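Long-range contact in oxidoreductase, 2OG-Fe(II) oxygenase family (Burkholderia pseudomallei, PDB 6N1F), which binds iron through two histidines and an aspartate and probably acts as an oxidoreductase of the iron/ascorbate-dependent family: residues V55-I65 and L116-F125. Residues are numbered along the deposited sequence; the frame is centred on the assembly and turned at random.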
ATOM      1  N   VAL A  55       7.932 -10.373   7.620  1.00 16.84           N
ATOM      2  CA  VAL A  55       7.146 -10.321   8.852  1.00 22.42           C
ATOM      3  C   VAL A  55       5.652 -10.414   8.555  1.00 25.01           C
ATOM      4  O   VAL A  55       4.960 -11.298   9.065  1.00 20.45           O
ATOM      5  CB  VAL A  55       7.485  -9.044   9.637  1.00 24.79           C
ATOM      6  CG1 VAL A  55       6.463  -8.786  10.725  1.00 24.13           C
ATOM      7  CG2 VAL A  55       8.915  -9.132  10.202  1.00 24.30           C
ATOM      8  N   ALA A  56       5.126  -9.505   7.724  1.00 20.89           N
ATOM      9  CA  ALA A  56       3.672  -9.451   7.564  1.00 18.85           C
ATOM     10  C   ALA A  56       3.145 -10.556   6.652  1.00 23.85           C
ATOM     11  O   ALA A  56       2.063 -11.108   6.900  1.00 25.05           O
ATOM     12  CB  ALA A  56       3.250  -8.086   7.020  1.00 16.03           C
ATOM     13  N   PHE A  57       3.865 -10.856   5.570  1.00 19.70           N
ATOM     14  CA  PHE A  57       3.483 -11.888   4.618  1.00 17.86           C
ATOM     15  C   PHE A  57       4.683 -12.783   4.376  1.00 18.36           C
ATOM     16  O   PHE A  57       5.774 -12.287   4.079  1.00 20.59           O
ATOM     17  CB  PHE A  57       3.021 -11.270   3.311  1.00 20.22           C
ATOM     18  CG  PHE A  57       1.806 -10.433   3.454  1.00 27.13           C
ATOM     19  CD1 PHE A  57       0.550 -10.990   3.276  1.00 28.84           C
ATOM     20  CD2 PHE A  57       1.903  -9.093   3.776  1.00 29.81           C
ATOM     21  CE1 PHE A  57      -0.592 -10.221   3.409  1.00 24.62           C
ATOM     22  CE2 PHE A  57       0.762  -8.318   3.914  1.00 29.86           C
ATOM     23  CZ  PHE A  57      -0.487  -8.884   3.731  1.00 22.67           C
ATOM     24  N   ASP A  58       4.490 -14.088   4.536  1.00 18.72           N
ATOM     25  CA  ASP A  58       5.587 -15.023   4.382  1.00 22.05           C
ATOM     26  C   ASP A  58       6.035 -15.037   2.922  1.00 25.13           C
ATOM     27  O   ASP A  58       5.332 -14.551   2.032  1.00 21.86           O
ATOM     28  CB  ASP A  58       5.169 -16.415   4.872  1.00 26.03           C
ATOM     29  CG  ASP A  58       4.886 -16.448   6.380  1.00 29.38           C
ATOM     30  OD1 ASP A  58       5.373 -15.556   7.105  1.00 25.75           O
ATOM     31  OD2 ASP A  58       4.181 -17.371   6.850  1.00 29.63           O
ATOM     32  N   ALA A  59       7.246 -15.550   2.681  1.00 21.13           N
ATOM     33  CA  ALA A  59       7.771 -15.507   1.320  1.00 27.21           C
ATOM     34  C   ALA A  59       6.940 -16.384   0.388  1.00 31.33           C
ATOM     35  O   ALA A  59       6.633 -15.987  -0.743  1.00 22.80           O
ATOM     36  CB  ALA A  59       9.240 -15.929   1.294  1.00 23.09           C
ATOM     37  N   HIS A  60       6.555 -17.581   0.843  1.00 23.25           N
ATOM     38  CA  HIS A  60       5.762 -18.425  -0.042  1.00 24.84           C
ATOM     39  C   HIS A  60       4.396 -17.808  -0.321  1.00 24.68           C
ATOM     40  O   HIS A  60       3.827 -18.053  -1.382  1.00 27.15           O
ATOM     41  CB  HIS A  60       5.633 -19.843   0.526  1.00 31.15           C
ATOM     42  CG  HIS A  60       4.735 -19.943   1.713  1.00 31.27           C
ATOM     43  ND1 HIS A  60       5.197 -19.808   3.005  1.00 31.38           N
ATOM     44  CD2 HIS A  60       3.404 -20.181   1.808  1.00 31.94           C
ATOM     45  CE1 HIS A  60       4.186 -19.952   3.847  1.00 35.15           C
ATOM     46  NE2 HIS A  60       3.090 -20.183   3.147  1.00 35.61           N
ATOM     47  N   GLU A  61       3.878 -16.988   0.598  1.00 23.29           N
ATOM     48  CA  GLU A  61       2.613 -16.297   0.366  1.00 27.35           C
ATOM     49  C   GLU A  61       2.770 -15.193  -0.670  1.00 30.25           C
ATOM     50  O   GLU A  61       1.892 -14.996  -1.520  1.00 27.56           O
ATOM     51  CB  GLU A  61       2.090 -15.713   1.676  1.00 22.18           C
ATOM     52  CG  GLU A  61       1.813 -16.758   2.766  1.00 30.28           C
ATOM     53  CD  GLU A  61       1.331 -16.130   4.065  1.00 30.20           C
ATOM     54  OE1 GLU A  61       1.987 -15.184   4.546  1.00 30.52           O
ATOM     55  OE2 GLU A  61       0.281 -16.560   4.592  1.00 28.44           O
ATOM     56  N   LEU A  62       3.871 -14.446  -0.602  1.00 21.86           N
ATOM     57  CA  LEU A  62       4.121 -13.443  -1.630  1.00 26.80           C
ATOM     58  C   LEU A  62       4.330 -14.102  -2.980  1.00 28.02           C
ATOM     59  O   LEU A  62       3.868 -13.586  -3.999  1.00 28.92           O
ATOM     60  CB  LEU A  62       5.323 -12.576  -1.262  1.00 24.79           C
ATOM     61  CG  LEU A  62       5.009 -11.642  -0.092  1.00 30.52           C
ATOM     62  CD1 LEU A  62       6.094 -10.603   0.084  1.00 22.98           C
ATOM     63  CD2 LEU A  62       3.642 -10.979  -0.265  1.00 22.79           C
ATOM     64  N   ALA A  63       5.031 -15.236  -3.003  1.00 24.53           N
ATOM     65  CA  ALA A  63       5.153 -16.011  -4.234  1.00 26.69           C
ATOM     66  C   ALA A  63       3.782 -16.355  -4.815  1.00 29.59           C
ATOM     67  O   ALA A  63       3.562 -16.217  -6.022  1.00 33.68           O
ATOM     68  CB  ALA A  63       5.964 -17.280  -3.973  1.00 34.20           C
ATOM     69  N   ARG A  64       2.844 -16.780  -3.972  1.00 27.80           N
ATOM     70  CA  ARG A  64       1.506 -17.086  -4.462  1.00 36.14           C
ATOM     71  C   ARG A  64       0.833 -15.840  -5.026  1.00 34.77           C
ATOM     72  O   ARG A  64       0.301 -15.854  -6.144  1.00 31.01           O
ATOM     73  CB  ARG A  64       0.662 -17.695  -3.346  1.00 29.15           C
ATOM     74  CG  ARG A  64      -0.663 -18.266  -3.825  1.00 36.65           C
ATOM     75  CD  ARG A  64      -1.486 -18.801  -2.656  1.00 41.09           C
ATOM     76  NE  ARG A  64      -2.731 -19.435  -3.093  1.00 44.88           N
ATOM     77  CZ  ARG A  64      -3.808 -19.573  -2.322  1.00 51.66           C
ATOM     78  NH1 ARG A  64      -3.794 -19.113  -1.076  1.00 55.69           N
ATOM     79  NH2 ARG A  64      -4.903 -20.156  -2.796  1.00 51.27           N
ATOM     80  N   ILE A  65       0.835 -14.752  -4.254  1.00 32.64           N
ATOM     81  CA  ILE A  65       0.232 -13.501  -4.714  1.00 31.98           C
ATOM     82  C   ILE A  65       0.798 -13.107  -6.068  1.00 28.18           C
ATOM     83  O   ILE A  65       0.056 -12.706  -6.976  1.00 29.62           O
ATOM     84  CB  ILE A  65       0.448 -12.388  -3.673  1.00 33.04           C
ATOM     85  CG1 ILE A  65      -0.346 -12.685  -2.402  1.00 33.12           C
ATOM     86  CG2 ILE A  65       0.100 -11.013  -4.274  1.00 24.89           C
ATOM     87  CD1 ILE A  65       0.046 -11.788  -1.253  1.00 35.19           C
ATOM     88  N   LEU A 116      -6.217 -13.724   1.354  1.00 28.42           N
ATOM     89  CA  LEU A 116      -4.985 -13.665   2.127  1.00 33.76           C
ATOM     90  C   LEU A 116      -4.873 -12.343   2.869  1.00 34.06           C
ATOM     91  O   LEU A 116      -4.513 -12.307   4.054  1.00 25.40           O
ATOM     92  CB  LEU A 116      -3.782 -13.854   1.204  1.00 37.53           C
ATOM     93  CG  LEU A 116      -3.260 -15.275   1.091  1.00 42.36           C
ATOM     94  CD1 LEU A 116      -2.437 -15.435  -0.172  1.00 44.91           C
ATOM     95  CD2 LEU A 116      -2.423 -15.585   2.305  1.00 44.14           C
ATOM     96  N   LEU A 117      -5.147 -11.238   2.170  1.00 27.59           N
ATOM     97  CA  LEU A 117      -4.992  -9.927   2.786  1.00 26.98           C
ATOM     98  C   LEU A 117      -5.910  -9.779   3.987  1.00 31.81           C
ATOM     99  O   LEU A 117      -5.556  -9.110   4.966  1.00 28.31           O
ATOM    100  CB  LEU A 117      -5.272  -8.827   1.756  1.00 26.64           C
ATOM    101  CG  LEU A 117      -4.341  -8.757   0.548  1.00 26.36           C
ATOM    102  CD1 LEU A 117      -4.641  -7.487  -0.266  1.00 30.34           C
ATOM    103  CD2 LEU A 117      -2.880  -8.783   0.988  1.00 25.60           C
ATOM    104  N   GLY A 118      -7.073 -10.426   3.944  1.00 28.89           N
ATOM    105  CA  GLY A 118      -8.043 -10.243   4.993  1.00 29.34           C
ATOM    106  C   GLY A 118      -8.215 -11.445   5.888  1.00 31.30           C
ATOM    107  O   GLY A 118      -9.235 -11.552   6.574  1.00 33.26           O
ATOM    108  N   ASP A 119      -7.255 -12.368   5.890  1.00 27.67           N
ATOM    109  CA  ASP A 119      -7.432 -13.539   6.726  1.00 32.63           C
ATOM    110  C   ASP A 119      -7.202 -13.163   8.190  1.00 28.74           C
ATOM    111  O   ASP A 119      -6.811 -12.039   8.517  1.00 33.78           O
ATOM    112  CB  ASP A 119      -6.514 -14.676   6.277  1.00 31.00           C
ATOM    113  CG  ASP A 119      -5.030 -14.338   6.398  1.00 35.59           C
ATOM    114  OD1 ASP A 119      -4.660 -13.327   7.035  1.00 32.21           O
ATOM    115  OD2 ASP A 119      -4.218 -15.108   5.846  1.00 33.85           O
ATOM    116  N   ALA A 120      -7.448 -14.127   9.077  1.00 28.90           N
ATOM    117  CA  ALA A 120      -7.406 -13.850  10.510  1.00 33.34           C
ATOM    118  C   ALA A 120      -6.028 -13.365  10.944  1.00 29.05           C
ATOM    119  O   ALA A 120      -5.913 -12.437  11.755  1.00 27.26           O
ATOM    120  CB  ALA A 120      -7.805 -15.103  11.298  1.00 32.56           C
ATOM    121  N   ARG A 121      -4.972 -13.989  10.426  1.00 26.88           N
ATOM    122  CA  ARG A 121      -3.622 -13.554  10.767  1.00 30.01           C
ATOM    123  C   ARG A 121      -3.407 -12.085  10.408  1.00 26.36           C
ATOM    124  O   ARG A 121      -2.904 -11.309  11.226  1.00 26.02           O
ATOM    125  CB  ARG A 121      -2.596 -14.440  10.062  1.00 32.38           C
ATOM    126  CG  ARG A 121      -1.170 -13.955  10.176  1.00 24.51           C
ATOM    127  CD  ARG A 121      -0.228 -14.912   9.457  1.00 26.06           C
ATOM    128  NE  ARG A 121       1.132 -14.388   9.437  1.00 31.45           N
ATOM    129  CZ  ARG A 121       2.166 -14.972   8.839  1.00 26.29           C
ATOM    130  NH1 ARG A 121       2.019 -16.127   8.197  1.00 25.26           N
ATOM    131  NH2 ARG A 121       3.352 -14.385   8.885  1.00 27.94           N
ATOM    132  N   ARG A 122      -3.812 -11.674   9.206  1.00 24.95           N
ATOM    133  CA  ARG A 122      -3.589 -10.283   8.817  1.00 26.21           C
ATOM    134  C   ARG A 122      -4.526  -9.334   9.549  1.00 29.83           C
ATOM    135  O   ARG A 122      -4.125  -8.219   9.894  1.00 24.23           O
ATOM    136  CB  ARG A 122      -3.745 -10.120   7.310  1.00 27.70           C
ATOM    137  CG  ARG A 122      -2.419  -9.919   6.576  1.00 22.89           C
ATOM    138  CD  ARG A 122      -1.446 -11.052   6.819  1.00 22.76           C
ATOM    139  NE  ARG A 122      -1.936 -12.284   6.234  1.00 23.55           N
ATOM    140  CZ  ARG A 122      -1.177 -13.332   5.950  1.00 25.98           C
ATOM    141  NH1 ARG A 122       0.129 -13.301   6.192  1.00 23.16           N
ATOM    142  NH2 ARG A 122      -1.724 -14.413   5.418  1.00 31.28           N
ATOM    143  N   THR A 123      -5.761  -9.765   9.816  1.00 31.84           N
ATOM    144  CA  THR A 123      -6.709  -8.915  10.529  1.00 34.25           C
ATOM    145  C   THR A 123      -6.228  -8.615  11.945  1.00 32.83           C
ATOM    146  O   THR A 123      -6.324  -7.477  12.419  1.00 31.39           O
ATOM    147  CB  THR A 123      -8.082  -9.584  10.563  1.00 38.46           C
ATOM    148  OG1 THR A 123      -8.483  -9.898   9.226  1.00 37.95           O
ATOM    149  CG2 THR A 123      -9.117  -8.664  11.211  1.00 34.57           C
ATOM    150  N   ARG A 124      -5.734  -9.633  12.651  1.00 33.43           N
ATOM    151  CA  ARG A 124      -5.151  -9.385  13.964  1.00 28.77           C
ATOM    152  C   ARG A 124      -3.913  -8.505  13.854  1.00 28.59           C
ATOM    153  O   ARG A 124      -3.718  -7.596  14.668  1.00 26.15           O
ATOM    154  CB  ARG A 124      -4.791 -10.698  14.644  1.00 27.12           C
ATOM    155  CG  ARG A 124      -5.968 -11.529  15.106  1.00 28.46           C
ATOM    156  CD  ARG A 124      -6.738 -10.818  16.201  1.00 42.56           C
ATOM    157  NE  ARG A 124      -7.545 -11.760  16.970  1.00 52.12           N
ATOM    158  CZ  ARG A 124      -8.385 -11.411  17.939  1.00 49.95           C
ATOM    159  NH1 ARG A 124      -8.538 -10.130  18.260  1.00 45.43           N
ATOM    160  NH2 ARG A 124      -9.077 -12.345  18.579  1.00 46.58           N
ATOM    161  N   PHE A 125      -3.063  -8.778  12.857  1.00 24.79           N
ATOM    162  CA  PHE A 125      -1.788  -8.076  12.711  1.00 25.66           C
ATOM    163  C   PHE A 125      -2.002  -6.587  12.480  1.00 27.68           C
ATOM    164  O   PHE A 125      -1.359  -5.753  13.118  1.00 26.32           O
ATOM    165  CB  PHE A 125      -0.995  -8.701  11.561  1.00 23.13           C
ATOM    166  CG  PHE A 125       0.357  -8.073  11.310  1.00 31.09           C
ATOM    167  CD1 PHE A 125       1.485  -8.536  11.968  1.00 29.97           C
ATOM    168  CD2 PHE A 125       0.506  -7.058  10.374  1.00 28.33           C
ATOM    169  CE1 PHE A 125       2.729  -7.978  11.733  1.00 32.68           C
ATOM    170  CE2 PHE A 125       1.757  -6.498  10.119  1.00 23.92           C
ATOM    171  CZ  PHE A 125       2.871  -6.957  10.804  1.00 27.14           C
TER
HETATM  172  O   HOH W   1       2.474 -12.280  11.062  0.51 18.05           O
HETATM  173  O   HOH W   2      -0.360 -17.465   7.178  1.00 23.67           O
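Arg122 lies at the tightly packed centre of the contact, its guanidinium layered between the Phe57 ring and the aliphatic chain of Arg121. Ring and guanidinium planes are only 11° apart, with Phe57 CD1 over one face and Arg121 CD over the other. Bends at chi2 (57°) and chi3 (66°) bring the Arg122 chain back alongside Phe57, whose CZ lies 3.6 Å from Arg122 CG. At the guanidinium edge Arg122 NH1 donates to Ala56 O at 3.0 Å, in the carbonyl plane, while NH1 and NH2 together take the Glu61 carboxylate end-on. Asp119, the N-cap of helix 120-130, adds a grip from its own segment, Asp119 OD2 accepting from Arg122 NH2 at 2.6 Å, so two carboxylates fix the group's rotation. Glu61 OE1 also accepts from Asp58 N (2.7 Å), which ties the start of helix 59-70 into the salt-bridge network. Beneath these charges, Leu117 CD2 packs 3.6 Å from Phe57 CE1, and buried Leu116 CD1 approaches Ile65 CG1 at 4.1 Å.

The outer side is more open to solvent, its charges bridged by water. Arg121 reaches out fully extended and grips Asp58 end-on, Arg121 NH1 to Asp58 OD2 at 2.8 Å and NH2 to OD1; both oxygens are met from above the carboxylate plane. One water links Arg121 NH1 to Glu61 OE2, and another accepts from Arg121 NE. On a separate flank, the Phe125 ring lays a face over Ala56 CA.

The contact thus joins the start of helix 59-70 to the end of helix 109-117 and the start of helix 120-130, away from the iron site. Phe57 and Leu117 rest on Ile170 and Tyr224 of strands 166-171 and 218-227, in the large antiparallel sheet that probably belongs to the family's double-stranded beta-helix core, while Val55 and Phe125 touch helix 36-45.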